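Phosphotriesterase family protein (Listeria monocytogenes serotype 4b str. H7858, PDB 3PNZ) probably hydrolyses phosphorylated sugar lactones, as a two-zinc lactonase of the amidohydrolase fold and the phosphotriesterase family. Local coordinates at residues F95-L100 with H185-A190; Y20-I25 with S236-A241. All blocks are in the same frame, centred on the assembly; numbering follows the deposited sequence.

Interaction 1: residues F95-L100 with H185-A190; sequences FNKSFL and HSHTEA. With PO4 (phosphate ion), chain K.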
loop_
_atom_site.group_PDB
_atom_site.type_symbol
_atom_site.label_atom_id
_atom_site.label_comp_id
_atom_site.label_asym_id
_atom_site.label_seq_id
_atom_site.Cartn_x
_atom_site.Cartn_y
_atom_site.Cartn_z
ATOM N N PHE A 95 -4.963 8.583 3.784
ATOM C CA PHE A 95 -6.070 7.901 4.455
ATOM C C PHE A 95 -6.238 6.464 3.947
ATOM O O PHE A 95 -5.931 6.179 2.795
ATOM C CB PHE A 95 -7.364 8.692 4.216
ATOM C CG PHE A 95 -7.206 10.180 4.379
ATOM C CD1 PHE A 95 -7.437 10.787 5.606
ATOM C CD2 PHE A 95 -6.816 10.971 3.311
ATOM C CE1 PHE A 95 -7.286 12.152 5.765
ATOM C CE2 PHE A 95 -6.662 12.342 3.459
ATOM C CZ PHE A 95 -6.897 12.935 4.692
ATOM N N ASN A 96 -6.739 5.564 4.802
ATOM C CA ASN A 96 -6.883 4.143 4.438
ATOM C C ASN A 96 -8.302 3.742 4.020
ATOM O O ASN A 96 -8.482 3.161 2.950
ATOM C CB ASN A 96 -6.364 3.239 5.568
ATOM C CG ASN A 96 -6.412 1.739 5.224
ATOM O OD1 ASN A 96 -5.891 0.915 5.978
ATOM N ND2 ASN A 96 -7.028 1.387 4.101
ATOM N N LYS A 97 -9.301 4.043 4.854
ATOM C CA LYS A 97 -10.695 3.654 4.590
ATOM C C LYS A 97 -11.644 4.212 5.666
ATOM O O LYS A 97 -11.300 4.218 6.845
ATOM C CB LYS A 97 -10.834 2.125 4.495
ATOM C CG LYS A 97 -10.229 1.353 5.666
ATOM C CD LYS A 97 -10.050 -0.110 5.297
ATOM C CE LYS A 97 -9.349 -0.893 6.385
ATOM N NZ LYS A 97 -8.964 -2.262 5.904
ATOM N N SER A 98 -12.833 4.651 5.261
ATOM C CA SER A 98 -13.687 5.470 6.127
ATOM C C SER A 98 -14.252 4.790 7.372
ATOM O O SER A 98 -14.564 5.474 8.345
ATOM C CB SER A 98 -14.828 6.119 5.342
ATOM O OG SER A 98 -15.779 5.150 4.929
ATOM N N PHE A 99 -14.391 3.466 7.367
ATOM C CA PHE A 99 -14.914 2.809 8.565
ATOM C C PHE A 99 -13.964 2.967 9.754
ATOM O O PHE A 99 -14.396 2.984 10.905
ATOM C CB PHE A 99 -15.344 1.344 8.312
ATOM C CG PHE A 99 -14.219 0.329 8.351
ATOM C CD1 PHE A 99 -13.619 -0.035 9.551
ATOM C CD2 PHE A 99 -13.808 -0.312 7.189
ATOM C CE1 PHE A 99 -12.603 -0.988 9.588
ATOM C CE2 PHE A 99 -12.790 -1.267 7.218
ATOM C CZ PHE A 99 -12.190 -1.603 8.419
ATOM N N LEU A 100 -12.674 3.129 9.469
ATOM C CA LEU A 100 -11.679 3.361 10.515
ATOM C C LEU A 100 -11.854 4.708 11.205
ATOM O O LEU A 100 -11.309 4.932 12.287
ATOM C CB LEU A 100 -10.268 3.323 9.923
ATOM C CG LEU A 100 -9.801 2.003 9.328
ATOM C CD1 LEU A 100 -8.491 2.233 8.581
ATOM C CD2 LEU A 100 -9.651 0.969 10.436
ATOM N N HIS A 185 -1.678 5.833 -4.229
ATOM C CA HIS A 185 -2.133 4.460 -3.998
ATOM C C HIS A 185 -3.569 4.532 -3.525
ATOM O O HIS A 185 -3.942 5.460 -2.819
ATOM C CB HIS A 185 -1.269 3.785 -2.935
ATOM C CG HIS A 185 -1.592 2.338 -2.716
ATOM N ND1 HIS A 185 -1.437 1.388 -3.703
ATOM C CD2 HIS A 185 -2.027 1.674 -1.619
ATOM C CE1 HIS A 185 -1.781 0.202 -3.229
ATOM N NE2 HIS A 185 -2.147 0.349 -1.968
ATOM N N SER A 186 -4.391 3.569 -3.924
ATOM C CA SER A 186 -5.753 3.534 -3.395
ATOM C C SER A 186 -6.070 2.206 -2.717
ATOM O O SER A 186 -5.531 1.161 -3.076
ATOM C CB SER A 186 -6.780 3.835 -4.489
ATOM O OG SER A 186 -6.929 2.739 -5.376
ATOM N N HIS A 187 -6.927 2.271 -1.706
ATOM C CA HIS A 187 -7.542 1.077 -1.154
ATOM C C HIS A 187 -8.880 0.890 -1.855
ATOM O O HIS A 187 -9.661 1.825 -1.931
ATOM C CB HIS A 187 -7.783 1.261 0.341
ATOM C CG HIS A 187 -8.722 0.256 0.925
ATOM N ND1 HIS A 187 -8.287 -0.889 1.552
ATOM C CD2 HIS A 187 -10.076 0.224 0.978
ATOM C CE1 HIS A 187 -9.332 -1.588 1.969
ATOM N NE2 HIS A 187 -10.430 -0.932 1.634
ATOM N N THR A 188 -9.124 -0.301 -2.394
ATOM C CA THR A 188 -10.467 -0.660 -2.818
ATOM C C THR A 188 -10.972 -1.713 -1.842
ATOM O O THR A 188 -10.231 -2.619 -1.443
ATOM C CB THR A 188 -10.547 -1.202 -4.262
ATOM O OG1 THR A 188 -9.786 -2.409 -4.384
ATOM C CG2 THR A 188 -10.059 -0.163 -5.275
ATOM N N GLU A 189 -12.224 -1.578 -1.437
ATOM C CA GLU A 189 -12.809 -2.542 -0.516
ATOM C C GLU A 189 -13.311 -3.734 -1.327
ATOM O O GLU A 189 -14.190 -3.587 -2.180
ATOM C CB GLU A 189 -13.953 -1.898 0.258
ATOM C CG GLU A 189 -14.487 -2.773 1.376
ATOM C CD GLU A 189 -13.431 -3.120 2.410
ATOM O OE1 GLU A 189 -12.643 -2.222 2.794
ATOM O OE2 GLU A 189 -13.393 -4.291 2.850
ATOM N N ALA A 190 -12.731 -4.904 -1.082
ATOM C CA ALA A 190 -13.063 -6.101 -1.859
ATOM C C ALA A 190 -12.866 -5.862 -3.351
ATOM O O ALA A 190 -13.554 -6.449 -4.181
ATOM C CB ALA A 190 -14.505 -6.564 -1.563
HETATM P P PO4 K . -5.971 -2.567 4.915
HETATM O O1 PO4 K . -5.187 -1.865 6.002
HETATM O O2 PO4 K . -6.890 -1.566 4.267
HETATM O O3 PO4 K . -5.064 -3.127 3.857
HETATM O O4 PO4 K . -6.735 -3.729 5.498
HETATM O O HOH W 1 -11.181 -3.607 4.962
#

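Interaction 2: residues Y20-I25 with S236-A241; sequences YSHEHI and SFDGIA. With ZN (zinc ion), chain I.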
loop_
_atom_site.group_PDB
_atom_site.type_symbol
_atom_site.label_atom_id
_atom_site.label_comp_id
_atom_site.label_asym_id
_atom_site.label_seq_id
_atom_site.Cartn_x
_atom_site.Cartn_y
_atom_site.Cartn_z
ATOM N N TYR A 20 8.252 -5.461 -1.978
ATOM C CA TYR A 20 6.851 -5.775 -1.665
ATOM C C TYR A 20 6.074 -4.472 -1.704
ATOM O O TYR A 20 6.390 -3.544 -0.965
ATOM C CB TYR A 20 6.716 -6.369 -0.256
ATOM C CG TYR A 20 7.138 -7.817 -0.071
ATOM C CD1 TYR A 20 7.460 -8.632 -1.149
ATOM C CD2 TYR A 20 7.197 -8.366 1.201
ATOM C CE1 TYR A 20 7.847 -9.961 -0.959
ATOM C CE2 TYR A 20 7.575 -9.688 1.403
ATOM C CZ TYR A 20 7.896 -10.482 0.326
ATOM O OH TYR A 20 8.275 -11.797 0.547
ATOM N N SER A 21 5.035 -4.413 -2.528
ATOM C CA SER A 21 4.365 -3.149 -2.839
ATOM C C SER A 21 3.228 -2.687 -1.914
ATOM O O SER A 21 2.720 -1.586 -2.091
ATOM C CB SER A 21 3.863 -3.168 -4.286
ATOM O OG SER A 21 4.946 -3.168 -5.198
ATOM N N HIS A 22 2.825 -3.506 -0.946
ATOM C CA HIS A 22 1.769 -3.115 -0.011
ATOM C C HIS A 22 1.829 -3.971 1.248
ATOM O O HIS A 22 1.375 -5.115 1.246
ATOM C CB HIS A 22 0.375 -3.244 -0.646
ATOM C CG HIS A 22 -0.742 -2.795 0.249
ATOM N ND1 HIS A 22 -1.546 -1.717 -0.051
ATOM C CD2 HIS A 22 -1.176 -3.263 1.445
ATOM C CE1 HIS A 22 -2.434 -1.548 0.913
ATOM N NE2 HIS A 22 -2.229 -2.471 1.832
ATOM N N GLU A 23 2.403 -3.425 2.317
ATOM C CA GLU A 23 2.508 -4.163 3.571
ATOM C C GLU A 23 2.184 -3.297 4.775
ATOM O O GLU A 23 1.998 -2.089 4.655
ATOM C CB GLU A 23 3.919 -4.742 3.752
ATOM C CG GLU A 23 4.363 -5.695 2.647
ATOM C CD GLU A 23 3.557 -6.990 2.622
ATOM O OE1 GLU A 23 2.936 -7.331 3.654
ATOM O OE2 GLU A 23 3.567 -7.674 1.575
ATOM N N HIS A 24 2.116 -3.939 5.939
ATOM C CA HIS A 24 2.078 -3.237 7.227
ATOM C C HIS A 24 3.136 -3.857 8.115
ATOM O O HIS A 24 3.431 -5.035 7.988
ATOM C CB HIS A 24 0.691 -3.327 7.860
ATOM C CG HIS A 24 -0.378 -2.770 6.979
ATOM N ND1 HIS A 24 -0.685 -1.429 6.946
ATOM C CD2 HIS A 24 -1.154 -3.360 6.040
ATOM C CE1 HIS A 24 -1.631 -1.218 6.048
ATOM N NE2 HIS A 24 -1.928 -2.374 5.482
ATOM N N ILE A 25 3.739 -3.054 8.990
ATOM C CA ILE A 25 4.904 -3.521 9.736
ATOM C C ILE A 25 4.716 -3.373 11.243
ATOM O O ILE A 25 4.769 -4.356 11.990
ATOM C CB ILE A 25 6.177 -2.776 9.289
ATOM C CG1 ILE A 25 6.363 -2.925 7.783
ATOM C CG2 ILE A 25 7.396 -3.327 10.027
ATOM C CD1 ILE A 25 7.472 -2.034 7.209
ATOM N N SER A 236 -2.439 -3.788 -8.000
ATOM C CA SER A 236 -1.770 -4.468 -6.913
ATOM C C SER A 236 -2.510 -5.753 -6.544
ATOM O O SER A 236 -3.676 -5.721 -6.131
ATOM C CB SER A 236 -1.656 -3.542 -5.697
ATOM O OG SER A 236 -0.970 -4.187 -4.636
ATOM N N PHE A 237 -1.829 -6.879 -6.721
ATOM C CA PHE A 237 -2.319 -8.168 -6.240
ATOM C C PHE A 237 -1.643 -8.406 -4.899
ATOM O O PHE A 237 -0.512 -8.894 -4.834
ATOM C CB PHE A 237 -2.005 -9.276 -7.254
ATOM C CG PHE A 237 -2.842 -9.200 -8.496
ATOM C CD1 PHE A 237 -3.864 -10.116 -8.729
ATOM C CD2 PHE A 237 -2.630 -8.190 -9.427
ATOM C CE1 PHE A 237 -4.649 -10.030 -9.866
ATOM C CE2 PHE A 237 -3.415 -8.090 -10.573
ATOM C CZ PHE A 237 -4.428 -9.013 -10.795
ATOM N N ASP A 238 -2.327 -8.030 -3.821
ATOM C CA ASP A 238 -1.664 -7.967 -2.519
ATOM C C ASP A 238 -2.295 -8.882 -1.484
ATOM O O ASP A 238 -2.066 -8.730 -0.285
ATOM C CB ASP A 238 -1.598 -6.517 -2.021
ATOM C CG ASP A 238 -2.908 -5.795 -2.186
ATOM O OD1 ASP A 238 -3.938 -6.365 -1.779
ATOM O OD2 ASP A 238 -2.919 -4.665 -2.724
ATOM N N GLY A 239 -3.077 -9.842 -1.961
ATOM C CA GLY A 239 -3.662 -10.848 -1.092
ATOM C C GLY A 239 -3.043 -12.227 -1.271
ATOM O O GLY A 239 -3.707 -13.243 -1.033
ATOM N N ILE A 240 -1.773 -12.274 -1.682
ATOM C CA ILE A 240 -1.076 -13.543 -1.842
ATOM C C ILE A 240 -1.185 -14.355 -0.561
ATOM O O ILE A 240 -1.018 -13.818 0.542
ATOM C CB ILE A 240 0.420 -13.346 -2.176
ATOM C CG1 ILE A 240 0.588 -12.547 -3.473
ATOM C CG2 ILE A 240 1.143 -14.697 -2.258
ATOM C CD1 ILE A 240 -0.180 -13.108 -4.662
ATOM N N ALA A 241 -1.474 -15.645 -0.727
ATOM C CA ALA A 241 -1.609 -16.602 0.372
ATOM C C ALA A 241 -2.928 -16.495 1.135
ATOM O O ALA A 241 -3.165 -17.270 2.061
ATOM C CB ALA A 241 -0.425 -16.500 1.339
HETATM ZN ZN ZN I . -3.106 -2.643 3.762
#

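Interaction 1: residues F95-L100 with H185-A190
Lys97 lies across one face of the His187 imidazole: its CD sits 4.0 Å from the ring centroid, 25° off the normal, a CH-pi contact displaced toward the rim. The backbone O of Asn96 approaches His187 CB to 3.3 Å, and this buried carbonyl has no polar partner anywhere in the model. That is the tight part, in a pocket at the C-terminal end of a TIM barrel: 95-100 belongs to the loop after strand 88-92, while 185-190 runs along and beyond strand 184-186, and His187 gives its ND1 to a zinc ion that His215 also binds. The other ring nitrogen, NE2, donates to Glu189 OE1 at 2.8 Å, nearly in the ring plane but 43° out of the carboxylate plane. Beyond CG the Lys97 chain runs extended, past the ring to a phosphate, where NZ bonds O4 and O2, each at 2.7 Å. Asn96, its CG anti to the backbone N (chi1 -177°), reaches the same O2 from ND2 at 3.0 Å. Toward Glu189 the fit is looser. Lys97 NZ and Glu189 OE1 stand 4.8 Å apart, and water 1, in plane at the edge of the Phe99 ring, bridges them, accepting from the ammonium and donating to the carboxylate.

Interaction 2: residues Y20-I25 with S236-A241
His22 and Asp238 meet across the inside of the barrel, yet each keeps its polar bonds for other residues. His22 CB meets Asp238 CB at 4.1 Å, and Asp238 OD2 comes equally near His22 CG, oblique to the ring; the ring and carboxylate planes are turned 40° apart as the two side chains slant past each other. His22 CB also has Ser236 OG 4.3 Å away, and the contact as a whole is thin. With chi1 at -177° the His22 side chain swings away from its own backbone N, and NE2 reaches a zinc ion at 2.1 Å, while ND1 probably hydrogen-bonds NE2 of His185. His24, two residues on, binds the same zinc ion through NE2, also at 2.1 Å. This is the His-X-His metal motif that amidohydrolases carry at the end of their first barrel strand; the carboxylated Lys154, Asp272 and an oxygen of the bound phosphate are the other ligands. Asp238 is probably second-shell to the other zinc ion, since its OD1 bonds ND1 of His215, a ligand of that metal. Its OD2 accepts a bond from Ser236 OG at 2.8 Å, on the anti side and 28° out of the carboxylate plane, which helps fix the rotation of the group. The chain turns a corner at Ser21 and His22, within the interrupted strand 19-23, whose backbone pairs with strand 62-65. On the other segment, Ser236 pairs with Ile213 of strand 211-213, Phe237 packs outward on helix 248-260, and Ile240 rests on helix 289-305.

From the N terminus, the chain first passes 20-25 on strand 19-23, then strand 62-65 and strand 88-92, after which it reaches 95-100. Interaction 1 closes when 185-190 arrives on strand 184-186, after 84 intervening residues; interaction 2 closes last, when 236-241 comes back to meet 20-25 with 210 residues in between. The smaller loop thus falls wholly within the larger, and the two do not cross. Both contacts join the strands of the first half of the barrel to those of the second, around the two zinc ions. They also meet directly, through the probable hydrogen bond between His185 NE2 and His22 ND1.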